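Local structure of extracellular ligand-binding receptor (Desulfitobacterium hafniense, 4Q6B) at residues A[313-316]-A[317-320]; A[181-184]-A[185-188]. The protein probably binds amino acids such as leucine, found here between its two lobes, and delivers them to an ABC transporter for uptake. All coordinates share one frame; numbering follows the deposited sequence.

Contact 1 (A[313-316]-A[317-320]); sequences QGLR and DLGP
Gln313 reaches down one turn of helix 311-317 to the carboxylate of Asp317, its NE2 lying 3.3 Å from Asp317 OD2. The hydrogen bond is long but fairly straight, 165° at the hydrogen. It lies almost in the amide plane of Gln313, while on the other side the donor comes in from above the carboxylate, 53° out of plane. CG of Gln313 stands opposite the backbone N (chi1 -166°), and a bend at chi2 swings the amide round to Asp317. Beneath this bridge the backbone keeps a full-strength four-residue bond, Asp317 N to Gln313 O at 2.9 Å.

Past that point the hydrogen bonding tightens from four residues to three. Leu318 N gives its main bond to Leu315 O at 3.3 Å and only a weak one to Gly314 O. Gly319 N goes to Arg316 O at 3.1 Å. Gly319 then takes a positive phi and turns the chain out of the helix, and Pro320, with no N-H to offer, follows directly. Leu315 O gets a second partner: water 1 hydrogen-bonds to it and also to Gly319 O, bridging the turn, although further acceptors compete for its protons.

On the inner side, Leu315 CD2 lies 4.3 Å from Leu318 CD1, and Leu315 itself packs on Phe120 and on Leu296 of helix 284-301. The Arg316 guanidinium turns away from the turn, bonding through NE to Asp331 O and through NH1 to Ile117 O.

Of the carbonyls here, Gln313 O, Leu315 O and Arg316 O each take a full backbone N-H, Gly314 O the weak one. Asp317 OD1 lies 3.4 Å from Gln313 O, acceptor against acceptor, and a helix C-terminus disfavours negative charge, which would probably raise the carboxylate's proton affinity slightly; the long bond from Gln313 is likely to ease this modestly.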
loop_
_atom_site.group_PDB
_atom_site.type_symbol
_atom_site.label_atom_id
_atom_site.label_comp_id
_atom_site.label_asym_id
_atom_site.label_seq_id
_atom_site.Cartn_x
_atom_site.Cartn_y
_atom_site.Cartn_z
ATOM N N GLN A 313 6.700 5.882 20.090
ATOM C CA GLN A 313 7.399 7.157 20.165
ATOM C C GLN A 313 8.780 7.040 19.542
ATOM O O GLN A 313 9.256 7.972 18.934
ATOM C CB GLN A 313 7.443 7.740 21.585
ATOM C CG GLN A 313 7.867 9.209 21.664
ATOM C CD GLN A 313 7.001 10.148 20.828
ATOM O OE1 GLN A 313 5.790 10.159 20.946
ATOM N NE2 GLN A 313 7.633 10.926 19.969
ATOM N N GLY A 314 9.424 5.891 19.704
ATOM C CA GLY A 314 10.730 5.706 19.094
ATOM C C GLY A 314 10.649 5.736 17.576
ATOM O O GLY A 314 11.553 6.259 16.927
ATOM N N LEU A 315 9.575 5.185 17.008
ATOM C CA LEU A 315 9.389 5.277 15.543
ATOM C C LEU A 315 9.209 6.705 15.055
ATOM O O LEU A 315 9.773 7.119 14.006
ATOM C CB LEU A 315 8.195 4.432 15.074
ATOM C CG LEU A 315 8.427 2.921 15.005
ATOM C CD1 LEU A 315 7.086 2.263 14.788
ATOM C CD2 LEU A 315 9.399 2.538 13.901
ATOM N N ARG A 316 8.439 7.487 15.806
ATOM C CA ARG A 316 8.281 8.897 15.484
ATOM C C ARG A 316 9.591 9.683 15.637
ATOM O O ARG A 316 9.903 10.556 14.825
ATOM C CB ARG A 316 7.168 9.502 16.351
ATOM C CG ARG A 316 5.772 8.974 15.910
ATOM C CD ARG A 316 4.646 9.643 16.678
ATOM N NE ARG A 316 3.405 9.160 16.087
ATOM C CZ ARG A 316 2.668 8.167 16.569
ATOM N NH1 ARG A 316 2.977 7.571 17.723
ATOM N NH2 ARG A 316 1.581 7.800 15.893
ATOM N N ASP A 317 10.391 9.297 16.613
ATOM C CA ASP A 317 11.658 9.965 16.901
ATOM C C ASP A 317 12.682 9.745 15.793
ATOM O O ASP A 317 13.661 10.510 15.710
ATOM C CB ASP A 317 12.227 9.469 18.232
ATOM C CG ASP A 317 11.557 10.122 19.448
ATOM O OD1 ASP A 317 11.754 9.616 20.581
ATOM O OD2 ASP A 317 10.844 11.142 19.271
ATOM N N LEU A 318 12.488 8.739 14.949
ATOM C CA LEU A 318 13.426 8.558 13.816
ATOM C C LEU A 318 13.407 9.756 12.879
ATOM O O LEU A 318 14.435 10.080 12.269
ATOM C CB LEU A 318 13.128 7.278 13.049
ATOM C CG LEU A 318 13.447 6.060 13.902
ATOM C CD1 LEU A 318 13.035 4.793 13.199
ATOM C CD2 LEU A 318 14.896 6.015 14.314
ATOM N N GLY A 319 12.263 10.432 12.756
ATOM C CA GLY A 319 12.198 11.591 11.871
ATOM C C GLY A 319 12.311 11.007 10.478
ATOM O O GLY A 319 11.958 9.848 10.276
ATOM N N PRO A 320 12.841 11.784 9.523
ATOM C CA PRO A 320 13.040 11.219 8.178
ATOM C C PRO A 320 14.036 10.069 8.191
ATOM O O PRO A 320 15.097 10.153 8.807
ATOM C CB PRO A 320 13.579 12.388 7.370
ATOM C CG PRO A 320 13.941 13.403 8.315
ATOM C CD PRO A 320 13.261 13.182 9.618
HETATM O O HOH W 1 9.595 8.846 11.657
#

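Contact 2 (A[181-184]-A[185-188]); sequences GNLK and DLER
Asn182 OD1 takes the N-H of Asp185 at 3.2 Å, a fairly straight bond (157°) that makes Asn182 the N-cap of helix 183-195. Its CG sits between the backbone N and the carbonyl carbon (chi1 60°), which folds the amide oxygen back over the first turn. Asn182 O takes Leu186 N, 3.2 Å away, and a weak second bond from Asp185 N.

Asp185 does not return the capping bond. Its carboxylate swings out to Arg188, which grips it side-on: NE to OD1 at 3.0 Å and NH2 to OD2 at 3.2 Å, both oxygens nearly in the guanidinium plane. With an alanine here, the Arg188 guanidinium would probably lose this two-pronged partner and be set free to turn, and the helix start would lose a negative charge.

Beside them, Lys184 curls so that its CE comes 3.2 Å from Glu187 OE1, yet NZ stays 4.2 Å from that oxygen, too far for a salt bridge.

Further out, Leu183 and Leu186 rest on Asp217 of helix 207-221, and Leu183 and Glu187 touch Val221. The Arg188 side chain lies about 8 Å from a bound calcium ion.

This is a side-chain N-cap without the reciprocal bond of a capping box, opening the helix of a beta-alpha-beta crossover between parallel strands 172-177 and 200-204 in a periplasmic-binding-protein lobe.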
loop_
_atom_site.group_PDB
_atom_site.type_symbol
_atom_site.label_atom_id
_atom_site.label_comp_id
_atom_site.label_asym_id
_atom_site.label_seq_id
_atom_site.Cartn_x
_atom_site.Cartn_y
_atom_site.Cartn_z
ATOM N N GLY A 181 -24.734 -3.074 -16.328
ATOM C CA GLY A 181 -25.278 -4.417 -16.401
ATOM C C GLY A 181 -24.733 -5.332 -17.481
ATOM O O GLY A 181 -24.762 -6.553 -17.321
ATOM N N ASN A 182 -24.299 -4.763 -18.606
ATOM C CA ASN A 182 -23.803 -5.557 -19.735
ATOM C C ASN A 182 -23.024 -4.649 -20.668
ATOM O O ASN A 182 -22.910 -3.446 -20.414
ATOM C CB ASN A 182 -24.894 -6.382 -20.475
ATOM C CG ASN A 182 -26.001 -5.534 -21.059
ATOM O OD1 ASN A 182 -25.921 -4.298 -21.098
ATOM N ND2 ASN A 182 -27.054 -6.202 -21.528
ATOM N N LEU A 183 -22.456 -5.205 -21.726
ATOM C CA LEU A 183 -21.591 -4.405 -22.593
ATOM C C LEU A 183 -22.372 -3.331 -23.383
ATOM O O LEU A 183 -21.874 -2.226 -23.602
ATOM C CB LEU A 183 -20.822 -5.316 -23.548
ATOM C CG LEU A 183 -19.636 -6.073 -22.959
ATOM C CD1 LEU A 183 -18.953 -6.910 -24.059
ATOM C CD2 LEU A 183 -18.655 -5.085 -22.350
ATOM N N LYS A 184 -23.582 -3.663 -23.804
ATOM C CA LYS A 184 -24.461 -2.702 -24.461
ATOM C C LYS A 184 -24.600 -1.423 -23.629
ATOM O O LYS A 184 -24.488 -0.302 -24.152
ATOM C CB LYS A 184 -25.830 -3.330 -24.724
ATOM C CG LYS A 184 -26.870 -2.396 -25.350
ATOM C CD LYS A 184 -26.303 -1.596 -26.519
ATOM C CE LYS A 184 -25.853 -2.485 -27.654
ATOM N NZ LYS A 184 -26.830 -2.521 -28.755
ATOM N N ASP A 185 -24.839 -1.576 -22.332
ATOM C CA ASP A 185 -24.997 -0.376 -21.522
ATOM C C ASP A 185 -23.697 0.371 -21.251
ATOM O O ASP A 185 -23.703 1.599 -21.084
ATOM C CB ASP A 185 -25.741 -0.643 -20.218
ATOM C CG ASP A 185 -26.413 0.625 -19.676
ATOM O OD1 ASP A 185 -27.065 1.359 -20.473
ATOM O OD2 ASP A 185 -26.274 0.894 -18.470
ATOM N N LEU A 186 -22.579 -0.345 -21.186
ATOM C CA LEU A 186 -21.292 0.352 -21.217
ATOM C C LEU A 186 -21.091 1.161 -22.524
ATOM O O LEU A 186 -20.545 2.285 -22.481
ATOM C CB LEU A 186 -20.143 -0.630 -20.944
ATOM C CG LEU A 186 -18.771 -0.037 -20.722
ATOM C CD1 LEU A 186 -18.854 0.908 -19.533
ATOM C CD2 LEU A 186 -17.734 -1.156 -20.449
ATOM N N GLU A 187 -21.535 0.616 -23.656
ATOM C CA GLU A 187 -21.561 1.370 -24.917
ATOM C C GLU A 187 -22.366 2.658 -24.799
ATOM O O GLU A 187 -21.944 3.708 -25.297
ATOM C CB GLU A 187 -22.108 0.534 -26.083
ATOM C CG GLU A 187 -21.105 -0.460 -26.612
ATOM C CD GLU A 187 -21.641 -1.352 -27.717
ATOM O OE1 GLU A 187 -22.863 -1.395 -27.937
ATOM O OE2 GLU A 187 -20.819 -2.019 -28.374
ATOM N N ARG A 188 -23.519 2.572 -24.140
ATOM C CA ARG A 188 -24.417 3.705 -23.997
ATOM C C ARG A 188 -23.757 4.745 -23.075
ATOM O O ARG A 188 -23.783 5.954 -23.376
ATOM C CB ARG A 188 -25.743 3.215 -23.390
ATOM C CG ARG A 188 -26.870 4.247 -23.354
ATOM C CD ARG A 188 -26.805 5.109 -22.110
ATOM N NE ARG A 188 -26.698 4.318 -20.884
ATOM C CZ ARG A 188 -26.558 4.859 -19.675
ATOM N NH1 ARG A 188 -26.481 6.177 -19.560
ATOM N NH2 ARG A 188 -26.465 4.094 -18.583
#

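Contact 2 comes first along the chain and contact 1 well after it, near the C-terminal end. Their centres are 51 Å apart and their nearest atoms about 41 Å, on opposite sides of the chain's centre. Contact 1 closes helix 311-317, which packs against strand 119-121 of the five-stranded parallel sheet; contact 2 opens helix 183-195, which connects two strands of the seven-stranded mixed sheet. One thus marks a helix end in each of the two lobes of the binding-protein fold. Leucine sits between the lobes, held by residues of both, such as Ser84 and Asn231. Neither contact includes a pocket residue; contact 1 lies away from the known binding sites, while contact 2 has a calcium ion near Arg188.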